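Local atomic coordinates of angiotensin-converting enzyme (PDB entry 6S1Y), a protein that probably cleaves peptides as a zinc-dependent metalloprotease of the angiotensin-converting enzyme family in the malaria mosquito Anopheles gambiae. Residues L93-L106 / K173-N185. Residues are numbered along the deposited sequence; the frame is centred on the assembly and turned at random.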
loop_
_atom_site.group_PDB
_atom_site.type_symbol
_atom_site.label_atom_id
_atom_site.label_comp_id
_atom_site.label_asym_id
_atom_site.label_seq_id
_atom_site.Cartn_x
_atom_site.Cartn_y
_atom_site.Cartn_z
ATOM N N LEU A 93 -18.475 5.749 14.476
ATOM C CA LEU A 93 -18.959 4.376 14.398
ATOM C C LEU A 93 -18.540 3.664 13.120
ATOM O O LEU A 93 -18.252 2.462 13.153
ATOM C CB LEU A 93 -20.488 4.349 14.492
ATOM C CG LEU A 93 -21.141 4.832 15.786
ATOM C CD1 LEU A 93 -22.646 4.739 15.649
ATOM C CD2 LEU A 93 -20.664 4.010 16.952
ATOM N N GLY A 94 -18.533 4.379 11.988
ATOM C CA GLY A 94 -18.316 3.716 10.714
ATOM C C GLY A 94 -19.383 2.669 10.473
ATOM O O GLY A 94 -20.587 2.905 10.667
ATOM N N TYR A 95 -18.940 1.479 10.065
ATOM C CA TYR A 95 -19.875 0.411 9.736
ATOM C C TYR A 95 -20.736 0.029 10.932
ATOM O O TYR A 95 -21.877 -0.427 10.764
ATOM C CB TYR A 95 -19.122 -0.820 9.232
ATOM C CG TYR A 95 -18.508 -0.667 7.849
ATOM C CD1 TYR A 95 -18.770 0.450 7.068
ATOM C CD2 TYR A 95 -17.666 -1.648 7.333
ATOM C CE1 TYR A 95 -18.216 0.590 5.829
ATOM C CE2 TYR A 95 -17.102 -1.521 6.078
ATOM C CZ TYR A 95 -17.384 -0.399 5.327
ATOM O OH TYR A 95 -16.829 -0.249 4.065
ATOM N N ALA A 96 -20.212 0.197 12.145
ATOM C CA ALA A 96 -20.974 -0.170 13.329
ATOM C C ALA A 96 -22.256 0.640 13.457
ATOM O O ALA A 96 -23.100 0.283 14.271
ATOM C CB ALA A 96 -20.114 -0.005 14.590
ATOM N N ALA A 97 -22.437 1.700 12.666
ATOM C CA ALA A 97 -23.691 2.442 12.710
ATOM C C ALA A 97 -24.871 1.642 12.186
ATOM O O ALA A 97 -26.013 2.057 12.395
ATOM C CB ALA A 97 -23.575 3.743 11.915
ATOM N N LEU A 98 -24.643 0.520 11.532
ATOM C CA LEU A 98 -25.758 -0.186 10.918
ATOM C C LEU A 98 -26.462 -1.092 11.928
ATOM O O LEU A 98 -25.837 -1.599 12.860
ATOM C CB LEU A 98 -25.275 -1.035 9.745
ATOM C CG LEU A 98 -24.683 -0.336 8.525
ATOM C CD1 LEU A 98 -23.808 -1.337 7.771
ATOM C CD2 LEU A 98 -25.760 0.232 7.604
ATOM N N PRO A 99 -27.762 -1.326 11.752
ATOM C CA PRO A 99 -28.405 -2.397 12.523
ATOM C C PRO A 99 -27.634 -3.693 12.311
ATOM O O PRO A 99 -27.083 -3.943 11.234
ATOM C CB PRO A 99 -29.827 -2.466 11.950
ATOM C CG PRO A 99 -29.775 -1.712 10.640
ATOM C CD PRO A 99 -28.678 -0.702 10.770
ATOM N N ALA A 100 -27.594 -4.517 13.358
ATOM C CA ALA A 100 -26.676 -5.648 13.379
ATOM C C ALA A 100 -26.896 -6.587 12.203
ATOM O O ALA A 100 -25.935 -7.183 11.712
ATOM C CB ALA A 100 -26.811 -6.413 14.697
ATOM N N ASP A 101 -28.137 -6.750 11.743
ATOM C CA ASP A 101 -28.363 -7.647 10.614
ATOM C C ASP A 101 -27.636 -7.137 9.375
ATOM O O ASP A 101 -26.984 -7.910 8.664
ATOM C CB ASP A 101 -29.858 -7.804 10.332
ATOM C CG ASP A 101 -30.535 -6.481 10.111
ATOM O OD1 ASP A 101 -30.153 -5.524 10.819
ATOM O OD2 ASP A 101 -31.422 -6.390 9.234
ATOM N N GLN A 102 -27.734 -5.830 9.109
ATOM C CA GLN A 102 -27.076 -5.249 7.943
ATOM C C GLN A 102 -25.564 -5.188 8.135
ATOM O O GLN A 102 -24.812 -5.310 7.161
ATOM C CB GLN A 102 -27.641 -3.855 7.660
ATOM C CG GLN A 102 -29.072 -3.829 7.105
ATOM C CD GLN A 102 -29.523 -2.406 6.734
ATOM O OE1 GLN A 102 -29.777 -1.580 7.607
ATOM N NE2 GLN A 102 -29.595 -2.118 5.432
ATOM N N PHE A 103 -25.104 -4.993 9.373
ATOM C CA PHE A 103 -23.675 -5.067 9.668
ATOM C C PHE A 103 -23.109 -6.428 9.272
ATOM O O PHE A 103 -22.128 -6.517 8.524
ATOM C CB PHE A 103 -23.453 -4.786 11.154
ATOM C CG PHE A 103 -22.006 -4.825 11.589
ATOM C CD1 PHE A 103 -21.233 -3.682 11.567
ATOM C CD2 PHE A 103 -21.437 -6.002 12.045
ATOM C CE1 PHE A 103 -19.910 -3.702 11.966
ATOM C CE2 PHE A 103 -20.101 -6.034 12.464
ATOM C CZ PHE A 103 -19.337 -4.881 12.424
ATOM N N LYS A 104 -23.724 -7.506 9.744
ATOM C CA LYS A 104 -23.197 -8.821 9.414
ATOM C C LYS A 104 -23.380 -9.133 7.937
ATOM O O LYS A 104 -22.619 -9.930 7.370
ATOM C CB LYS A 104 -23.857 -9.889 10.285
ATOM C CG LYS A 104 -23.712 -9.611 11.773
ATOM C CD LYS A 104 -24.038 -10.849 12.602
ATOM C CE LYS A 104 -24.916 -10.526 13.810
ATOM N NZ LYS A 104 -25.781 -11.698 14.135
ATOM N N GLU A 105 -24.373 -8.525 7.295
ATOM C CA GLU A 105 -24.546 -8.746 5.863
ATOM C C GLU A 105 -23.410 -8.076 5.090
ATOM O O GLU A 105 -22.896 -8.627 4.113
ATOM C CB GLU A 105 -25.910 -8.222 5.417
ATOM C CG GLU A 105 -26.371 -8.749 4.069
ATOM C CD GLU A 105 -27.711 -8.175 3.620
ATOM O OE1 GLU A 105 -28.123 -7.088 4.107
ATOM O OE2 GLU A 105 -28.345 -8.817 2.758
ATOM N N LEU A 106 -22.972 -6.906 5.551
ATOM C CA LEU A 106 -21.869 -6.205 4.915
ATOM C C LEU A 106 -20.554 -6.958 5.094
ATOM O O LEU A 106 -19.843 -7.221 4.116
ATOM C CB LEU A 106 -21.780 -4.791 5.485
ATOM C CG LEU A 106 -20.563 -3.965 5.113
ATOM C CD1 LEU A 106 -20.410 -3.837 3.601
ATOM C CD2 LEU A 106 -20.665 -2.602 5.757
ATOM N N LYS A 173 -23.533 -5.747 -3.290
ATOM C CA LYS A 173 -24.094 -5.676 -1.947
ATOM C C LYS A 173 -23.202 -4.858 -1.028
ATOM O O LYS A 173 -23.687 -4.050 -0.229
ATOM C CB LYS A 173 -24.278 -7.091 -1.397
ATOM C CG LYS A 173 -24.686 -7.134 0.076
ATOM C CD LYS A 173 -26.049 -6.490 0.310
ATOM C CE LYS A 173 -27.173 -7.314 -0.312
ATOM N NZ LYS A 173 -28.488 -6.623 -0.176
ATOM N N TYR A 174 -21.890 -5.049 -1.129
ATOM C CA TYR A 174 -20.965 -4.271 -0.319
ATOM C C TYR A 174 -21.101 -2.790 -0.601
ATOM O O TYR A 174 -21.061 -1.963 0.319
ATOM C CB TYR A 174 -19.542 -4.746 -0.603
ATOM C CG TYR A 174 -18.441 -3.716 -0.503
ATOM C CD1 TYR A 174 -18.086 -3.145 0.718
ATOM C CD2 TYR A 174 -17.706 -3.369 -1.623
ATOM C CE1 TYR A 174 -17.050 -2.231 0.801
ATOM C CE2 TYR A 174 -16.661 -2.465 -1.547
ATOM C CZ TYR A 174 -16.325 -1.902 -0.339
ATOM O OH TYR A 174 -15.266 -1.004 -0.299
ATOM N N VAL A 175 -21.251 -2.427 -1.869
ATOM C CA VAL A 175 -21.386 -1.014 -2.191
ATOM C C VAL A 175 -22.643 -0.440 -1.557
ATOM O O VAL A 175 -22.626 0.675 -1.013
ATOM C CB VAL A 175 -21.370 -0.810 -3.711
ATOM C CG1 VAL A 175 -21.979 0.529 -4.067
ATOM C CG2 VAL A 175 -19.936 -0.915 -4.209
ATOM N N GLU A 176 -23.752 -1.192 -1.614
ATOM C CA GLU A 176 -25.034 -0.658 -1.151
ATOM C C GLU A 176 -25.022 -0.420 0.350
ATOM O O GLU A 176 -25.507 0.613 0.820
ATOM C CB GLU A 176 -26.182 -1.601 -1.534
ATOM C CG GLU A 176 -26.671 -1.373 -2.953
ATOM C CD GLU A 176 -27.254 -2.616 -3.622
ATOM O OE1 GLU A 176 -27.594 -2.524 -4.827
ATOM O OE2 GLU A 176 -27.371 -3.671 -2.960
ATOM N N LEU A 177 -24.452 -1.354 1.119
ATOM C CA LEU A 177 -24.441 -1.211 2.568
ATOM C C LEU A 177 -23.315 -0.318 3.051
ATOM O O LEU A 177 -23.419 0.269 4.136
ATOM C CB LEU A 177 -24.337 -2.585 3.221
ATOM C CG LEU A 177 -25.588 -3.449 3.026
ATOM C CD1 LEU A 177 -25.321 -4.892 3.401
ATOM C CD2 LEU A 177 -26.756 -2.883 3.838
ATOM N N ASN A 178 -22.221 -0.227 2.295
ATOM C CA ASN A 178 -21.214 0.791 2.585
ATOM C C ASN A 178 -21.847 2.169 2.487
ATOM O O ASN A 178 -21.535 3.065 3.278
ATOM C CB ASN A 178 -20.020 0.661 1.623
ATOM C CG ASN A 178 -19.079 1.891 1.668
ATOM O OD1 ASN A 178 -19.429 2.969 1.204
ATOM N ND2 ASN A 178 -17.888 1.713 2.227
ATOM N N ARG A 179 -22.768 2.340 1.538
ATOM C CA ARG A 179 -23.481 3.602 1.405
ATOM C C ARG A 179 -24.429 3.829 2.575
ATOM O O ARG A 179 -24.451 4.917 3.161
ATOM C CB ARG A 179 -24.246 3.629 0.086
ATOM C CG ARG A 179 -24.803 4.981 -0.247
ATOM C CD ARG A 179 -25.529 4.964 -1.574
ATOM N NE ARG A 179 -26.287 6.199 -1.724
ATOM C CZ ARG A 179 -27.570 6.338 -1.392
ATOM N NH1 ARG A 179 -28.262 5.310 -0.902
ATOM N NH2 ARG A 179 -28.168 7.514 -1.559
ATOM N N GLN A 180 -25.219 2.813 2.933
ATOM C CA GLN A 180 -26.124 2.949 4.076
ATOM C C GLN A 180 -25.372 3.367 5.329
ATOM O O GLN A 180 -25.877 4.160 6.133
ATOM C CB GLN A 180 -26.872 1.640 4.322
ATOM C CG GLN A 180 -28.002 1.395 3.352
ATOM C CD GLN A 180 -29.009 2.539 3.375
ATOM O OE1 GLN A 180 -29.313 3.126 2.340
ATOM N NE2 GLN A 180 -29.505 2.875 4.570
ATOM N N ALA A 181 -24.157 2.851 5.517
ATOM C CA ALA A 181 -23.413 3.197 6.723
ATOM C C ALA A 181 -22.931 4.638 6.677
ATOM O O ALA A 181 -22.881 5.318 7.709
ATOM C CB ALA A 181 -22.240 2.242 6.901
ATOM N N ALA A 182 -22.562 5.123 5.493
ATOM C CA ALA A 182 -22.132 6.510 5.369
ATOM C C ALA A 182 -23.285 7.467 5.645
ATOM O O ALA A 182 -23.106 8.488 6.326
ATOM C CB ALA A 182 -21.561 6.752 3.971
ATOM N N LEU A 183 -24.466 7.162 5.100
ATOM C CA LEU A 183 -25.653 7.980 5.350
ATOM C C LEU A 183 -26.008 8.001 6.840
ATOM O O LEU A 183 -26.266 9.068 7.410
ATOM C CB LEU A 183 -26.829 7.448 4.528
ATOM C CG LEU A 183 -26.662 7.534 3.009
ATOM C CD1 LEU A 183 -27.898 7.051 2.283
ATOM C CD2 LEU A 183 -26.357 8.957 2.614
ATOM N N ARG A 184 -26.001 6.830 7.490
ATOM C CA ARG A 184 -26.271 6.767 8.918
ATOM C C ARG A 184 -25.227 7.503 9.751
ATOM O O ARG A 184 -25.465 7.738 10.942
ATOM C CB ARG A 184 -26.360 5.306 9.377
ATOM C CG ARG A 184 -27.585 4.574 8.881
ATOM C CD ARG A 184 -27.695 3.179 9.468
ATOM N NE ARG A 184 -29.092 2.844 9.765
ATOM C CZ ARG A 184 -29.881 2.119 8.977
ATOM N NH1 ARG A 184 -29.432 1.622 7.814
ATOM N NH2 ARG A 184 -31.131 1.883 9.355
ATOM N N ASN A 185 -24.080 7.867 9.175
ATOM C CA ASN A 185 -23.079 8.674 9.866
ATOM C C ASN A 185 -23.087 10.128 9.406
ATOM O O ASN A 185 -22.198 10.888 9.782
ATOM C CB ASN A 185 -21.683 8.089 9.658
ATOM C CG ASN A 185 -21.277 7.120 10.753
ATOM O OD1 ASN A 185 -20.651 7.515 11.743
ATOM N ND2 ASN A 185 -21.601 5.841 10.568
#
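Asn178 ND2 donates a hydrogen bond of 2.9 Å to Tyr95 OH, with an N-H...O angle of 149°. The oxygen lies near the amide plane of Asn178, while the tyrosine ring stands at 80° to it. Asn178 reaches the phenol with CG anti to its own backbone nitrogen (chi1 167°). The same hydroxyl is hydrogen-bonded to Asp491, which also binds Tyr174 OH, so one carboxylate serves both segments. An aromatic alcohol suits this place because its ring packs against Leu106 and Ala181 while the hydroxyl takes polar partners: Leu106 CD2 sits over the centre of one Tyr95 face, and CD1 of the same leucine meets the Tyr174 ring at its edge.

Near the C-terminal end of the helix that carries Ala181, Asn185 ND2 donates an almost straight bond to Ala181 O (3.2 Å) and a weak one to Gly94 O across the contact. Gly94 O also accepts from Ala97 N within its own turn, and the positive phi of Gly94 favours glycine. The small Ala181 lets Leu98 and Tyr95 pack against its CB, whereas branched Leu177 turns CD2 to the Gln102 amide, CD1 to the Glu105 side chain and CB to Leu106 CB.

Towards solvent, Pro99 CD sits over the centre of one face of the Arg184 guanidinium, 3.6 Å from Arg184 CZ, and Gln102 OE1 lies 3.2 Å from Arg184 NH1. Glu105 OE2 and Lys173 NZ form a long salt bridge (3.7 Å).

The helical segments 100-106 and 173-184, parts of helices 100-119 and 168-184, pack roughly antiparallel, with the 3-10 turn 95-97 beside the C-terminal end of the second: plain helix-helix packing in the largely helical fold of the angiotensin-converting enzyme family.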